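Local coordinates for protein glucose-6-phosphate 1-dehydrogenase (Mycobacterium avium, PDB 4LGV) that probably catalyses the NADP-dependent oxidation of glucose 6-phosphate to 6-phosphogluconolactone, the entry step of the pentose phosphate pathway, at residues A160-F165 and L189-F194; L140-V145 and N176-A181; V251-L256 and E439-V444. All blocks are in the same frame, centred on the assembly; numbering follows the deposited sequence.

Contact 1. Residues A160-F165 and L189-F194; sequences AVEKPF and LRVDHF
Val161 and Arg190 pair side by side on two parallel strands, and the backbone zips up around them: Val161 N donates to Leu189 O at 2.8 Å, Val191 N to Val161 O at 2.9 Å, and Lys163 N prolongs the ladder to Val191 O at 3.1 Å. Ala160 CB packs on Val191 CG2 on one face of the sheet. On the other, the Phe165 ring lies under Arg190, whose CB sits 3.7 Å from the Phe165 ring centroid, a CH-pi contact displaced toward the rim. The edge of that ring also nears Val191 O.

Past the end of the strand pairing, polar side chains keep the two segments joined. Lys163 NZ forms a salt bridge with Asp192 OD1 (3.1 Å), coming from above the carboxylate plane, while Phe194 N reaches the same oxygen from the opposite face to close an Asx turn. The lysine gets there because its whole chain runs extended, CG anti to the backbone N (chi1 173°). In one of two modelled conformers, His193 NE2 donates to Glu162 OE1 (2.8 Å) in the ring plane, nearly straight at 167°.

A second shell holds these groups: Tyr133 OH bonds to Glu162 OE1, Asp250 O receives Lys163 NZ, and Asn254 ND2 meets Asp192 OD2. Glu162, Lys163 and cis-Pro164 belong to the family's EKPxG signature, and Arg190 to Phe194 match the start of its RIDHYLGK motif, so the two probably line the substrate and coenzyme pocket as in relatives. Strand 188-191 is the last of the six within the chain. Strand 158-162 stands between it and strand 130-134, helix 169-180 makes the beta-alpha-beta crossover, and helix 434-449 touches Arg190.

Contact 2. Residues L140-V145 and N176-A181; sequences LFAPIV and NARLRA
Two helices of the dinucleotide-binding fold, 141-150 and 169-180, run side by side on one side of its parallel sheet, and here they touch. Their short segments are nearly parallel, 8° apart, with axes 9.5 Å from each other. The smallest side chain makes the closest approach: Ala142 CB stands over the centre of the Arg178 guanidinium, 3.5 Å from Arg178 CZ. The methyl group of Ala142 thus sits against one face of the guanidinium. Arg178 attains this pose by a bend at chi3 (70°), which folds the guanidinium across toward the neighbouring helix, where Glu146, one turn on from Ala142, takes Arg178 NH2 in a salt bridge.

Nearer the sheet the interface turns apolar. Leu179 CD2 meets Val145 CG2 at 4.0 Å, the two side chains crossing at about a right angle. Below them Leu179 leans on Ile188, Val145 on Val159 and Phe141 on Leu134 and Val161: helix 141-150 packs on strands 130-134 and 158-162, which it connects, and helix 169-180 on strand 188-191. Neighbouring, nearly parallel helices layered on one side of a parallel sheet are characteristic of a Rossmann-type domain.

Contact 3. Residues V251-L256 and E439-V444; sequences VVQNHL and ETWRIV
Gln253 lays its side chain across the indole of Trp441, where two roughly antiparallel helices (145° between the short segments) pack in the C-terminal domain of glucose-6-phosphate dehydrogenase. It lies two residues before His255, the probable counterpart of the catalytic histidine of relatives. Gln253 CG stands over the centre of the six-membered ring, 3.5 Å from its centroid, a CH-pi contact. Beyond it the amide is stacked on the ring with the planes only 8° apart, Gln253 OE1 lying 3.5 Å from Trp441 CZ2. CG anti to the backbone N and a bend at chi2 (-89°) carry the chain over the indole; chi3 then turns the amide nearly parallel to it.

A hydrogen bond fixes which way that amide faces: Gln253 NE2 donates to Thr440 OG1 at 2.9 Å, with the hydroxyl close to the amide plane. Thr440 OG1 is also in hydrogen-bonding contact with Ala436 O and Ile437 O, which must share its single proton, so the buried hydroxyl both accepts and donates. Apolar contact flanks the polar pair, Val444 CG2 approaching Gln253 CG at 4.3 Å. Gln253 sits where a pi-type turn widens its helix, Leu256 N bonding to Val251 O at 2.8 Å.

Overall arrangement
Contact 1 is the middle term of the three: its centre lies about 14 Å from that of contact 2 and about 14 Å from that of contact 3. The outer two have centres about 22 Å apart and, with nearest atoms about 9 Å away, do not touch. Arg190 NH2 probably bonds to Asn176 OD1 (2.7 Å), and Phe141 CZ packs against Glu162 O, tying strands to helices within the nucleotide-binding fold. Across the domain boundary, the bond of Asp192 OD2 to Asn254 ND2 (2.9 Å) bridges to contact 3, where Phe194 meets Val251 and His255. His255 thus faces the 190-194 end of contact 1, and the two together probably border the active site, as in relatives.

Contact 1. Residues A160-F165 and L189-F194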
loop_
_atom_site.group_PDB
_atom_site.type_symbol
_atom_site.label_atom_id
_atom_site.label_comp_id
_atom_site.label_asym_id
_atom_site.label_seq_id
_atom_site.Cartn_x
_atom_site.Cartn_y
_atom_site.Cartn_z
ATOM N N ALA A 160 -45.438 -3.257 2.714
ATOM C CA ALA A 160 -44.431 -4.114 3.318
ATOM C C ALA A 160 -44.912 -5.551 3.211
ATOM O O ALA A 160 -45.995 -5.893 3.715
ATOM C CB ALA A 160 -44.224 -3.720 4.742
ATOM N N VAL A 161 -44.113 -6.396 2.577
ATOM C CA VAL A 161 -44.472 -7.791 2.378
ATOM C C VAL A 161 -43.650 -8.722 3.230
ATOM O O VAL A 161 -42.399 -8.661 3.227
ATOM C CB VAL A 161 -44.369 -8.246 0.872
ATOM C CG1 VAL A 161 -45.432 -7.564 0.086
ATOM C CG2 VAL A 161 -43.036 -7.917 0.266
ATOM N N GLU A 162 -44.335 -9.614 3.946
ATOM C CA GLU A 162 -43.605 -10.605 4.761
ATOM C C GLU A 162 -42.945 -11.649 3.915
ATOM O O GLU A 162 -43.497 -12.095 2.946
ATOM C CB GLU A 162 -44.543 -11.321 5.763
ATOM C CG GLU A 162 -44.620 -10.616 7.099
ATOM C CD GLU A 162 -43.279 -10.571 7.777
ATOM O OE1 GLU A 162 -43.042 -9.672 8.608
ATOM O OE2 GLU A 162 -42.442 -11.423 7.483
ATOM N N LYS A 163 -41.768 -12.067 4.318
ATOM C CA LYS A 163 -41.108 -13.226 3.751
ATOM C C LYS A 163 -42.012 -14.474 3.800
ATOM O O LYS A 163 -42.725 -14.654 4.771
ATOM C CB LYS A 163 -39.895 -13.445 4.650
ATOM C CG LYS A 163 -39.061 -14.673 4.447
ATOM C CD LYS A 163 -37.828 -14.472 5.313
ATOM C CE LYS A 163 -36.988 -15.715 5.605
ATOM N NZ LYS A 163 -35.650 -15.255 6.104
ATOM N N PRO A 164 -41.947 -15.365 2.803
ATOM C CA PRO A 164 -41.065 -15.321 1.643
ATOM C C PRO A 164 -41.635 -14.466 0.528
ATOM O O PRO A 164 -42.857 -14.260 0.451
ATOM C CB PRO A 164 -40.989 -16.783 1.200
ATOM C CG PRO A 164 -42.330 -17.337 1.579
ATOM C CD PRO A 164 -42.654 -16.659 2.892
ATOM N N PHE A 165 -40.737 -13.947 -0.286
ATOM C CA PHE A 165 -41.086 -13.220 -1.493
ATOM C C PHE A 165 -40.320 -13.883 -2.634
ATOM O O PHE A 165 -39.501 -13.252 -3.270
ATOM C CB PHE A 165 -40.762 -11.699 -1.392
ATOM C CG PHE A 165 -39.946 -11.330 -0.195
ATOM C CD1 PHE A 165 -38.559 -11.480 -0.198
ATOM C CD2 PHE A 165 -40.570 -10.843 0.958
ATOM C CE1 PHE A 165 -37.815 -11.147 0.942
ATOM C CE2 PHE A 165 -39.825 -10.515 2.077
ATOM C CZ PHE A 165 -38.463 -10.666 2.073
ATOM N N LEU A 189 -41.315 -2.712 0.458
ATOM C CA LEU A 189 -40.481 -3.059 1.589
ATOM C C LEU A 189 -40.566 -4.558 1.857
ATOM O O LEU A 189 -41.594 -5.090 2.320
ATOM C CB LEU A 189 -40.946 -2.288 2.819
ATOM C CG LEU A 189 -41.068 -0.768 2.665
ATOM C CD1 LEU A 189 -41.667 -0.107 3.895
ATOM C CD2 LEU A 189 -39.737 -0.186 2.425
ATOM N N ARG A 190 -39.480 -5.250 1.549
ATOM C CA ARG A 190 -39.481 -6.699 1.677
ATOM C C ARG A 190 -38.973 -7.058 3.068
ATOM O O ARG A 190 -37.795 -6.905 3.341
ATOM C CB ARG A 190 -38.628 -7.320 0.587
ATOM C CG ARG A 190 -39.058 -6.862 -0.794
ATOM C CD ARG A 190 -38.188 -7.455 -1.883
ATOM N NE ARG A 190 -38.645 -7.023 -3.200
ATOM C CZ ARG A 190 -38.360 -5.838 -3.750
ATOM N NH1 ARG A 190 -37.573 -4.936 -3.145
ATOM N NH2 ARG A 190 -38.835 -5.567 -4.934
ATOM N N VAL A 191 -39.879 -7.509 3.942
ATOM C CA VAL A 191 -39.588 -7.693 5.350
ATOM C C VAL A 191 -38.962 -9.067 5.612
ATOM O O VAL A 191 -39.570 -10.133 5.328
ATOM C CB VAL A 191 -40.875 -7.595 6.172
ATOM C CG1 VAL A 191 -40.587 -7.715 7.654
ATOM C CG2 VAL A 191 -41.624 -6.270 5.909
ATOM N N ASP A 192 -37.740 -9.047 6.128
ATOM C CA ASP A 192 -37.039 -10.273 6.506
ATOM C C ASP A 192 -36.519 -10.046 7.902
ATOM O O ASP A 192 -35.628 -9.229 8.103
ATOM C CB ASP A 192 -35.896 -10.561 5.528
ATOM C CG ASP A 192 -35.150 -11.875 5.832
ATOM O OD1 ASP A 192 -35.157 -12.347 6.983
ATOM O OD2 ASP A 192 -34.573 -12.457 4.884
ATOM N N HIS A 193 -37.098 -10.757 8.872
ATOM C CA HIS A 193 -36.791 -10.514 10.280
ATOM C C HIS A 193 -35.318 -10.609 10.579
ATOM O O HIS A 193 -34.830 -9.856 11.393
ATOM C CB HIS A 193 -37.576 -11.464 11.167
ATOM C CG HIS A 193 -39.031 -11.404 10.896
ATOM N ND1 HIS A 193 -39.898 -12.388 11.298
ATOM C CD2 HIS A 193 -39.764 -10.499 10.198
ATOM C CE1 HIS A 193 -41.104 -12.089 10.861
ATOM N NE2 HIS A 193 -41.052 -10.947 10.199
ATOM N N PHE A 194 -34.601 -11.508 9.883
ATOM C CA PHE A 194 -33.145 -11.601 10.082
ATOM C C PHE A 194 -32.410 -10.272 9.841
ATOM O O PHE A 194 -31.520 -9.917 10.594
ATOM C CB PHE A 194 -32.522 -12.680 9.239
ATOM C CG PHE A 194 -32.836 -14.071 9.712
ATOM C CD1 PHE A 194 -32.420 -14.514 10.952
ATOM C CD2 PHE A 194 -33.517 -14.937 8.920
ATOM C CE1 PHE A 194 -32.707 -15.794 11.386
ATOM C CE2 PHE A 194 -33.823 -16.206 9.353
ATOM C CZ PHE A 194 -33.416 -16.656 10.581
HETATM O O HOH W 1 -32.886 -14.281 5.083
#

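Contact 2. Residues L140-V145 and N176-A181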
loop_
_atom_site.group_PDB
_atom_site.type_symbol
_atom_site.label_atom_id
_atom_site.label_comp_id
_atom_site.label_asym_id
_atom_site.label_seq_id
_atom_site.Cartn_x
_atom_site.Cartn_y
_atom_site.Cartn_z
ATOM N N LEU A 140 -51.119 -14.437 -2.040
ATOM C CA LEU A 140 -52.052 -13.311 -1.960
ATOM C C LEU A 140 -51.461 -11.901 -2.047
ATOM O O LEU A 140 -52.217 -10.922 -2.116
ATOM C CB LEU A 140 -52.889 -13.466 -0.703
ATOM C CG LEU A 140 -53.784 -14.701 -0.722
ATOM C CD1 LEU A 140 -54.512 -14.880 0.610
ATOM C CD2 LEU A 140 -54.809 -14.609 -1.843
ATOM N N PHE A 141 -50.134 -11.762 -2.125
ATOM C CA PHE A 141 -49.528 -10.421 -2.185
ATOM C C PHE A 141 -50.006 -9.640 -3.398
ATOM O O PHE A 141 -50.374 -8.447 -3.324
ATOM C CB PHE A 141 -47.991 -10.500 -2.183
ATOM C CG PHE A 141 -47.395 -11.027 -0.895
ATOM C CD1 PHE A 141 -48.080 -10.963 0.289
ATOM C CD2 PHE A 141 -46.113 -11.547 -0.885
ATOM C CE1 PHE A 141 -47.518 -11.418 1.463
ATOM C CE2 PHE A 141 -45.539 -12.012 0.284
ATOM C CZ PHE A 141 -46.241 -11.942 1.461
ATOM N N ALA A 142 -49.902 -10.284 -4.551
ATOM C CA ALA A 142 -50.200 -9.593 -5.799
ATOM C C ALA A 142 -51.686 -9.288 -5.889
ATOM O O ALA A 142 -52.062 -8.166 -6.211
ATOM C CB ALA A 142 -49.727 -10.404 -6.985
ATOM N N PRO A 143 -52.535 -10.266 -5.560
ATOM C CA PRO A 143 -53.964 -9.951 -5.602
ATOM C C PRO A 143 -54.367 -8.782 -4.703
ATOM O O PRO A 143 -55.197 -7.980 -5.106
ATOM C CB PRO A 143 -54.625 -11.256 -5.138
ATOM C CG PRO A 143 -53.693 -12.327 -5.594
ATOM C CD PRO A 143 -52.306 -11.726 -5.436
ATOM N N ILE A 144 -53.787 -8.693 -3.502
ATOM C CA ILE A 144 -54.088 -7.598 -2.591
ATOM C C ILE A 144 -53.630 -6.258 -3.180
ATOM O O ILE A 144 -54.358 -5.262 -3.188
ATOM C CB ILE A 144 -53.399 -7.824 -1.227
ATOM C CG1 ILE A 144 -54.066 -8.974 -0.493
ATOM C CG2 ILE A 144 -53.479 -6.559 -0.378
ATOM C CD1 ILE A 144 -53.300 -9.500 0.694
ATOM N N VAL A 145 -52.398 -6.225 -3.649
ATOM C CA VAL A 145 -51.807 -4.986 -4.182
ATOM C C VAL A 145 -52.536 -4.546 -5.467
ATOM O O VAL A 145 -52.812 -3.361 -5.688
ATOM C CB VAL A 145 -50.314 -5.204 -4.445
ATOM C CG1 VAL A 145 -49.755 -4.100 -5.318
ATOM C CG2 VAL A 145 -49.551 -5.227 -3.135
ATOM N N ASN A 176 -42.215 -9.985 -8.307
ATOM C CA ASN A 176 -41.768 -8.617 -8.455
ATOM C C ASN A 176 -42.376 -7.834 -9.622
ATOM O O ASN A 176 -42.636 -6.639 -9.509
ATOM C CB ASN A 176 -40.266 -8.603 -8.612
ATOM C CG ASN A 176 -39.699 -7.289 -8.241
ATOM O OD1 ASN A 176 -39.812 -6.887 -7.086
ATOM N ND2 ASN A 176 -39.106 -6.580 -9.207
ATOM N N ALA A 177 -42.532 -8.502 -10.761
ATOM C CA ALA A 177 -43.107 -7.869 -11.963
ATOM C C ALA A 177 -44.537 -7.455 -11.680
ATOM O O ALA A 177 -44.951 -6.373 -12.076
ATOM C CB ALA A 177 -43.063 -8.816 -13.187
ATOM N N ARG A 178 -45.278 -8.300 -10.964
ATOM C CA ARG A 178 -46.658 -7.968 -10.634
ATOM C C ARG A 178 -46.768 -6.770 -9.666
ATOM O O ARG A 178 -47.603 -5.895 -9.860
ATOM C CB ARG A 178 -47.354 -9.189 -10.090
ATOM C CG ARG A 178 -47.520 -10.279 -11.148
ATOM C CD ARG A 178 -48.379 -11.414 -10.623
ATOM N NE ARG A 178 -49.771 -10.998 -10.482
ATOM C CZ ARG A 178 -50.750 -11.778 -10.021
ATOM N NH1 ARG A 178 -50.514 -13.034 -9.633
ATOM N NH2 ARG A 178 -51.978 -11.289 -9.923
ATOM N N LEU A 179 -45.877 -6.692 -8.692
ATOM C CA LEU A 179 -45.842 -5.541 -7.779
ATOM C C LEU A 179 -45.407 -4.242 -8.485
ATOM O O LEU A 179 -46.002 -3.183 -8.272
ATOM C CB LEU A 179 -44.917 -5.822 -6.578
ATOM C CG LEU A 179 -45.232 -7.066 -5.737
ATOM C CD1 LEU A 179 -44.299 -7.180 -4.557
ATOM C CD2 LEU A 179 -46.664 -7.046 -5.266
ATOM N N ARG A 180 -44.372 -4.337 -9.305
ATOM C CA ARG A 180 -43.809 -3.148 -9.956
ATOM C C ARG A 180 -44.734 -2.592 -11.060
ATOM O O ARG A 180 -44.615 -1.446 -11.455
ATOM C CB ARG A 180 -42.419 -3.448 -10.505
ATOM C CG ARG A 180 -41.374 -3.675 -9.429
ATOM C CD ARG A 180 -40.951 -2.377 -8.704
ATOM N NE ARG A 180 -41.110 -1.147 -9.529
ATOM C CZ ARG A 180 -40.248 -0.664 -10.425
ATOM N NH1 ARG A 180 -39.088 -1.242 -10.659
ATOM N NH2 ARG A 180 -40.569 0.423 -11.098
ATOM N N ALA A 181 -45.684 -3.391 -11.515
ATOM C CA ALA A 181 -46.679 -2.873 -12.425
ATOM C C ALA A 181 -47.494 -1.748 -11.766
ATOM O O ALA A 181 -47.992 -0.895 -12.460
ATOM C CB ALA A 181 -47.626 -3.995 -12.881
#

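Contact 3. Residues V251-L256 and E439-V444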
loop_
_atom_site.group_PDB
_atom_site.type_symbol
_atom_site.label_atom_id
_atom_site.label_comp_id
_atom_site.label_asym_id
_atom_site.label_seq_id
_atom_site.Cartn_x
_atom_site.Cartn_y
_atom_site.Cartn_z
ATOM N N VAL A 251 -31.759 -18.371 5.289
ATOM C CA VAL A 251 -30.728 -17.445 5.842
ATOM C C VAL A 251 -29.625 -16.988 4.891
ATOM O O VAL A 251 -29.037 -15.906 5.082
ATOM C CB VAL A 251 -30.056 -18.020 7.121
ATOM C CG1 VAL A 251 -31.070 -18.275 8.210
ATOM C CG2 VAL A 251 -29.359 -19.342 6.830
ATOM N N VAL A 252 -29.341 -17.767 3.865
ATOM C CA VAL A 252 -28.213 -17.456 2.995
ATOM C C VAL A 252 -28.533 -16.411 1.921
ATOM O O VAL A 252 -27.833 -15.391 1.815
ATOM C CB VAL A 252 -27.623 -18.723 2.349
ATOM C CG1 VAL A 252 -26.480 -18.371 1.402
ATOM C CG2 VAL A 252 -27.088 -19.651 3.417
ATOM N N GLN A 253 -29.576 -16.684 1.148
ATOM C CA GLN A 253 -29.943 -15.894 -0.021
ATOM C C GLN A 253 -30.030 -14.404 0.265
ATOM O O GLN A 253 -29.558 -13.588 -0.515
ATOM C CB GLN A 253 -31.270 -16.412 -0.599
ATOM C CG GLN A 253 -31.850 -15.604 -1.763
ATOM C CD GLN A 253 -32.751 -14.481 -1.298
ATOM O OE1 GLN A 253 -33.588 -14.675 -0.439
ATOM N NE2 GLN A 253 -32.564 -13.281 -1.849
ATOM N N ASN A 254 -30.642 -14.051 1.365
ATOM C CA ASN A 254 -30.870 -12.646 1.725
ATOM C C ASN A 254 -29.964 -12.245 2.899
ATOM O O ASN A 254 -29.041 -11.471 2.726
ATOM C CB ASN A 254 -32.357 -12.408 2.041
ATOM C CG ASN A 254 -32.741 -10.954 2.007
ATOM O OD1 ASN A 254 -32.181 -10.191 1.251
ATOM N ND2 ASN A 254 -33.692 -10.560 2.837
ATOM N N HIS A 255 -30.205 -12.805 4.080
ATOM C CA HIS A 255 -29.517 -12.359 5.309
ATOM C C HIS A 255 -27.996 -12.386 5.224
ATOM O O HIS A 255 -27.338 -11.339 5.362
ATOM C CB HIS A 255 -29.999 -13.201 6.495
ATOM C CG HIS A 255 -29.422 -12.808 7.823
ATOM N ND1 HIS A 255 -29.334 -11.504 8.240
ATOM C CD2 HIS A 255 -28.944 -13.558 8.854
ATOM C CE1 HIS A 255 -28.794 -11.458 9.449
ATOM N NE2 HIS A 255 -28.568 -12.691 9.856
ATOM N N LEU A 256 -27.426 -13.564 4.996
ATOM C CA LEU A 256 -25.994 -13.707 5.108
ATOM C C LEU A 256 -25.269 -13.056 3.949
ATOM O O LEU A 256 -24.210 -12.480 4.142
ATOM C CB LEU A 256 -25.587 -15.169 5.271
ATOM C CG LEU A 256 -25.972 -15.826 6.570
ATOM C CD1 LEU A 256 -25.464 -17.266 6.676
ATOM C CD2 LEU A 256 -25.451 -15.045 7.757
ATOM N N GLU A 439 -29.755 -10.531 -7.936
ATOM C CA GLU A 439 -28.394 -11.012 -7.941
ATOM C C GLU A 439 -28.181 -12.134 -6.947
ATOM O O GLU A 439 -27.477 -13.079 -7.243
ATOM C CB GLU A 439 -27.394 -9.895 -7.592
ATOM C CG GLU A 439 -27.221 -8.818 -8.655
ATOM C CD GLU A 439 -26.744 -9.333 -9.989
ATOM O OE1 GLU A 439 -25.892 -10.249 -10.062
ATOM O OE2 GLU A 439 -27.258 -8.837 -10.995
ATOM N N THR A 440 -28.765 -12.052 -5.760
ATOM C CA THR A 440 -28.540 -13.118 -4.775
ATOM C C THR A 440 -29.233 -14.405 -5.170
ATOM O O THR A 440 -28.712 -15.479 -4.894
ATOM C CB THR A 440 -28.926 -12.726 -3.353
ATOM O OG1 THR A 440 -30.255 -12.235 -3.337
ATOM C CG2 THR A 440 -27.981 -11.609 -2.851
ATOM N N TRP A 441 -30.383 -14.304 -5.843
ATOM C CA TRP A 441 -31.025 -15.505 -6.399
ATOM C C TRP A 441 -30.163 -16.129 -7.502
ATOM O O TRP A 441 -29.985 -17.339 -7.516
ATOM C CB TRP A 441 -32.444 -15.219 -6.930
ATOM C CG TRP A 441 -33.506 -15.144 -5.810
ATOM C CD1 TRP A 441 -34.255 -14.053 -5.470
ATOM C CD2 TRP A 441 -33.846 -16.167 -4.896
ATOM N NE1 TRP A 441 -35.052 -14.334 -4.404
ATOM C CE2 TRP A 441 -34.812 -15.625 -4.010
ATOM C CE3 TRP A 441 -33.407 -17.485 -4.701
ATOM C CZ2 TRP A 441 -35.377 -16.365 -2.970
ATOM C CZ3 TRP A 441 -33.974 -18.227 -3.670
ATOM C CH2 TRP A 441 -34.953 -17.663 -2.821
ATOM N N ARG A 442 -29.578 -15.302 -8.376
ATOM C CA ARG A 442 -28.659 -15.831 -9.390
ATOM C C ARG A 442 -27.514 -16.582 -8.716
ATOM O O ARG A 442 -27.167 -17.684 -9.121
ATOM C CB ARG A 442 -28.082 -14.694 -10.229
ATOM C CG ARG A 442 -26.933 -15.126 -11.144
ATOM C CD ARG A 442 -26.247 -13.971 -11.842
ATOM N NE ARG A 442 -25.584 -13.033 -10.926
ATOM C CZ ARG A 442 -24.434 -13.243 -10.281
ATOM N NH1 ARG A 442 -23.770 -14.372 -10.396
ATOM N NH2 ARG A 442 -23.921 -12.296 -9.514
ATOM N N ILE A 443 -26.954 -15.989 -7.662
ATOM C CA ILE A 443 -25.825 -16.583 -6.967
ATOM C C ILE A 443 -26.145 -17.961 -6.405
ATOM O O ILE A 443 -25.370 -18.892 -6.603
ATOM C CB ILE A 443 -25.298 -15.645 -5.868
ATOM C CG1 ILE A 443 -24.647 -14.440 -6.520
ATOM C CG2 ILE A 443 -24.267 -16.322 -5.001
ATOM C CD1 ILE A 443 -24.467 -13.269 -5.602
ATOM N N VAL A 444 -27.293 -18.110 -5.753
ATOM C CA VAL A 444 -27.626 -19.385 -5.056
ATOM C C VAL A 444 -28.304 -20.421 -5.955
ATOM O O VAL A 444 -28.358 -21.592 -5.621
ATOM C CB VAL A 444 -28.493 -19.180 -3.788
ATOM C CG1 VAL A 444 -27.819 -18.238 -2.806
ATOM C CG2 VAL A 444 -29.901 -18.678 -4.118
HETATM O O HOH W 2 -30.597 -9.729 -0.984
#